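Local atomic coordinates of acid phosphatase (Bacillus anthracis, PDB entry 2I34), a protein that probably catalyses the hydrolysis of phosphate monoesters at acid pH, as a phosphatase of the HAD superfamily, subfamily IIIB. Residues Ile123-Thr128 with Lys159-Arg164. Numbering follows the deposited sequence.
Sequences ISNRKT and KGKEKR. With WO4 (tungstate(VI)ion), chain D.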
ATOM      1  N   ILE A 123      -0.290  -6.351  19.603  1.00 23.93           N
ATOM      2  CA  ILE A 123       1.108  -6.495  19.914  1.00 24.24           C
ATOM      3  C   ILE A 123       1.797  -5.320  19.226  1.00 24.13           C
ATOM      4  O   ILE A 123       1.904  -5.300  18.007  1.00 23.46           O
ATOM      5  CB  ILE A 123       1.660  -7.872  19.461  1.00 23.77           C
ATOM      6  CG1 ILE A 123       0.918  -8.978  20.202  1.00 24.77           C
ATOM      7  CG2 ILE A 123       3.161  -7.972  19.735  1.00 23.81           C
ATOM      8  CD1 ILE A 123       1.487 -10.404  19.979  1.00 24.98           C
ATOM      9  N   SER A 124       2.281  -4.384  20.048  1.00 24.54           N
ATOM     10  CA  SER A 124       2.754  -3.073  19.612  1.00 24.18           C
ATOM     11  C   SER A 124       4.071  -2.716  20.296  1.00 24.45           C
ATOM     12  O   SER A 124       4.273  -3.018  21.478  1.00 24.47           O
ATOM     13  CB  SER A 124       1.698  -2.016  19.967  1.00 24.05           C
ATOM     14  OG  SER A 124       2.179  -0.701  19.758  1.00 21.97           O
ATOM     15  N   ASN A 125       4.947  -2.050  19.545  1.00 24.67           N
ATOM     16  CA  ASN A 125       6.209  -1.558  20.059  1.00 24.51           C
ATOM     17  C   ASN A 125       6.147  -0.174  20.693  1.00 24.66           C
ATOM     18  O   ASN A 125       7.173   0.392  21.034  1.00 24.18           O
ATOM     19  CB  ASN A 125       7.283  -1.644  18.977  1.00 24.91           C
ATOM     20  CG  ASN A 125       7.747  -3.068  18.758  1.00 25.66           C
ATOM     21  OD1 ASN A 125       7.397  -3.959  19.529  1.00 25.86           O
ATOM     22  ND2 ASN A 125       8.545  -3.287  17.727  1.00 26.56           N
ATOM     23  N   ARG A 126       4.937   0.341  20.908  1.00 24.82           N
ATOM     24  CA  ARG A 126       4.726   1.299  22.007  1.00 25.05           C
ATOM     25  C   ARG A 126       5.310   0.688  23.267  1.00 25.21           C
ATOM     26  O   ARG A 126       5.310  -0.529  23.404  1.00 25.37           O
ATOM     27  CB  ARG A 126       3.244   1.599  22.221  1.00 24.58           C
ATOM     28  CG  ARG A 126       2.645   2.370  21.077  1.00 24.79           C
ATOM     29  CD  ARG A 126       1.155   2.602  21.264  1.00 24.32           C
ATOM     30  NE  ARG A 126       0.631   3.473  20.210  1.00 24.50           N
ATOM     31  CZ  ARG A 126      -0.273   4.430  20.389  1.00 24.77           C
ATOM     32  NH1 ARG A 126      -0.772   4.676  21.589  1.00 24.30           N
ATOM     33  NH2 ARG A 126      -0.653   5.189  19.358  1.00 25.41           N
ATOM     34  N   LYS A 127       5.819   1.529  24.165  1.00 25.73           N
ATOM     35  CA  LYS A 127       6.534   1.059  25.348  1.00 26.56           C
ATOM     36  C   LYS A 127       5.549   0.707  26.448  1.00 26.22           C
ATOM     37  O   LYS A 127       4.462   1.277  26.518  1.00 25.70           O
ATOM     38  CB  LYS A 127       7.495   2.134  25.879  1.00 26.81           C
ATOM     39  CG  LYS A 127       8.480   2.720  24.872  1.00 28.21           C
ATOM     40  CD  LYS A 127       9.251   3.921  25.490  1.00 29.11           C
ATOM     41  CE  LYS A 127       8.346   5.157  25.674  1.00 31.44           C
ATOM     42  NZ  LYS A 127       9.094   6.444  25.880  1.00 33.05           N
ATOM     43  N   THR A 128       5.943  -0.207  27.331  1.00 26.28           N
ATOM     44  CA  THR A 128       5.060  -0.635  28.415  1.00 26.52           C
ATOM     45  C   THR A 128       4.576   0.538  29.275  1.00 26.20           C
ATOM     46  O   THR A 128       3.467   0.495  29.809  1.00 26.32           O
ATOM     47  CB  THR A 128       5.719  -1.679  29.321  1.00 26.19           C
ATOM     48  OG1 THR A 128       7.018  -1.212  29.683  1.00 27.82           O
ATOM     49  CG2 THR A 128       5.828  -3.027  28.619  1.00 27.29           C
ATOM     50  N   LYS A 159      13.733  -6.766  22.166  1.00 27.55           N
ATOM     51  CA  LYS A 159      13.946  -6.604  20.735  1.00 27.04           C
ATOM     52  C   LYS A 159      12.826  -7.340  20.034  1.00 26.58           C
ATOM     53  O   LYS A 159      12.601  -8.517  20.297  1.00 26.28           O
ATOM     54  CB  LYS A 159      15.284  -7.217  20.296  1.00 27.51           C
ATOM     55  CG  LYS A 159      16.526  -6.673  21.001  1.00 27.91           C
ATOM     56  N   GLY A 160      12.122  -6.637  19.152  1.00 25.33           N
ATOM     57  CA  GLY A 160      11.119  -7.242  18.302  1.00 25.37           C
ATOM     58  C   GLY A 160       9.887  -7.654  19.072  1.00 24.92           C
ATOM     59  O   GLY A 160       9.698  -7.234  20.220  1.00 24.08           O
ATOM     60  N   LYS A 161       9.066  -8.484  18.428  1.00 24.56           N
ATOM     61  CA  LYS A 161       7.780  -8.936  19.001  1.00 24.23           C
ATOM     62  C   LYS A 161       7.632 -10.454  19.182  1.00 24.35           C
ATOM     63  O   LYS A 161       6.599 -10.922  19.696  1.00 24.38           O
ATOM     64  CB  LYS A 161       6.628  -8.435  18.138  1.00 24.06           C
ATOM     65  CG  LYS A 161       6.500  -6.934  18.077  1.00 23.23           C
ATOM     66  CD  LYS A 161       5.485  -6.536  17.013  1.00 21.58           C
ATOM     67  CE  LYS A 161       5.193  -5.046  17.107  1.00 22.30           C
ATOM     68  NZ  LYS A 161       4.108  -4.609  16.211  1.00 18.28           N
ATOM     69  N   GLU A 162       8.658 -11.220  18.806  1.00 24.22           N
ATOM     70  CA  GLU A 162       8.564 -12.682  18.832  1.00 24.18           C
ATOM     71  C   GLU A 162       8.227 -13.234  20.219  1.00 23.50           C
ATOM     72  O   GLU A 162       7.449 -14.188  20.331  1.00 22.95           O
ATOM     73  CB  GLU A 162       9.838 -13.333  18.300  1.00 24.57           C
ATOM     74  CG  GLU A 162       9.758 -14.869  18.169  1.00 26.09           C
ATOM     75  CD  GLU A 162       8.681 -15.333  17.181  1.00 28.23           C
ATOM     76  OE1 GLU A 162       8.298 -14.560  16.281  1.00 28.03           O
ATOM     77  OE2 GLU A 162       8.219 -16.483  17.308  1.00 31.00           O
ATOM     78  N   LYS A 163       8.788 -12.638  21.269  1.00 22.96           N
ATOM     79  CA  LYS A 163       8.458 -13.071  22.635  1.00 22.76           C
ATOM     80  C   LYS A 163       6.946 -12.994  22.929  1.00 22.55           C
ATOM     81  O   LYS A 163       6.378 -13.886  23.550  1.00 22.09           O
ATOM     82  CB  LYS A 163       9.231 -12.248  23.675  1.00 23.01           C
ATOM     83  CG  LYS A 163       8.977 -12.682  25.110  1.00 21.79           C
ATOM     84  CD  LYS A 163       9.650 -11.774  26.100  1.00 20.90           C
ATOM     85  CE  LYS A 163       9.235 -12.119  27.526  1.00 20.87           C
ATOM     86  NZ  LYS A 163      10.075 -11.396  28.531  1.00 19.83           N
ATOM     87  N   ARG A 164       6.312 -11.910  22.508  1.00 22.49           N
ATOM     88  CA  ARG A 164       4.874 -11.741  22.708  1.00 23.10           C
ATOM     89  C   ARG A 164       4.044 -12.647  21.787  1.00 23.22           C
ATOM     90  O   ARG A 164       3.027 -13.188  22.210  1.00 22.87           O
ATOM     91  CB  ARG A 164       4.472 -10.261  22.551  1.00 23.21           C
ATOM     92  CG  ARG A 164       4.901  -9.433  23.754  1.00 23.59           C
ATOM     93  CD  ARG A 164       4.904  -7.960  23.454  1.00 24.50           C
ATOM     94  NE  ARG A 164       6.117  -7.554  22.751  1.00 24.09           N
ATOM     95  CZ  ARG A 164       6.237  -6.441  22.031  1.00 23.95           C
ATOM     96  NH1 ARG A 164       5.226  -5.609  21.863  1.00 23.13           N
ATOM     97  NH2 ARG A 164       7.388  -6.169  21.444  1.00 25.17           N
TER
HETATM   98  W   WO4 D 401       3.709  -0.545  16.324  0.75 21.06           W
HETATM   99  O1  WO4 D 401       4.751   0.963  17.201  0.75 18.53           O
HETATM  100  O2  WO4 D 401       3.570  -0.021  14.368  0.75 18.69           O
HETATM  101  O3  WO4 D 401       2.000  -0.371  17.345  0.75 14.82           O
HETATM  102  O4  WO4 D 401       4.831  -2.172  16.750  0.75 15.68           O
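Lys161 reaches across from just before helix 162-171 to Ile123-Asn125 on strand 119-125, and the two segments together form one wall of the anion pocket of a HAD-type Rossmann-like fold, occupied here by tungstate, a phosphate mimic. Lys161 CB packs on Ile123 CG2 at 3.8 Å, and Lys161 CG, still beside that methyl, comes 3.4 Å from Asn125 OD1. Lys161 CD lies alongside both Ile123 CG2 and Ile123 O, while CE passes Asn125 CG. A chain extended beyond CG carries NZ the full length of the side chain. There Lys161 NZ donates to Ile123 O at 2.9 Å, 30° out of the carbonyl plane. Lys161 NZ also donates to tungstate O4 at 2.6 Å. A salt bridge to Asp184 adds an acidic partner, so the ammonium is tied to anion, backbone and carboxylate at once, consistent with the motif III lysine of HAD phosphatases, a family role inferred here.

The same O4 also accepts from Asn125 N. Ser124 OG approaches O3 and takes a bond from Arg126 N, closing an ST turn where the chain turns away from the strand; Asp67 N is another donor to the anion.

Behind Lys161, Arg164 grips Ser124 and Asn125 in a second layer. Ile123 CG2 lies over one face of its guanidinium, whereas Ser124 O and Asn125 OD1 sit at the edge. Glu158 pairs with NE, and the NH1 bond to Ser124 O is weak. By contrast, Arg164 NH2 meets Asn125 OD1 at 2.9 Å with an N-H...O angle of 165°, although the amide and guanidinium planes are turned 38° apart.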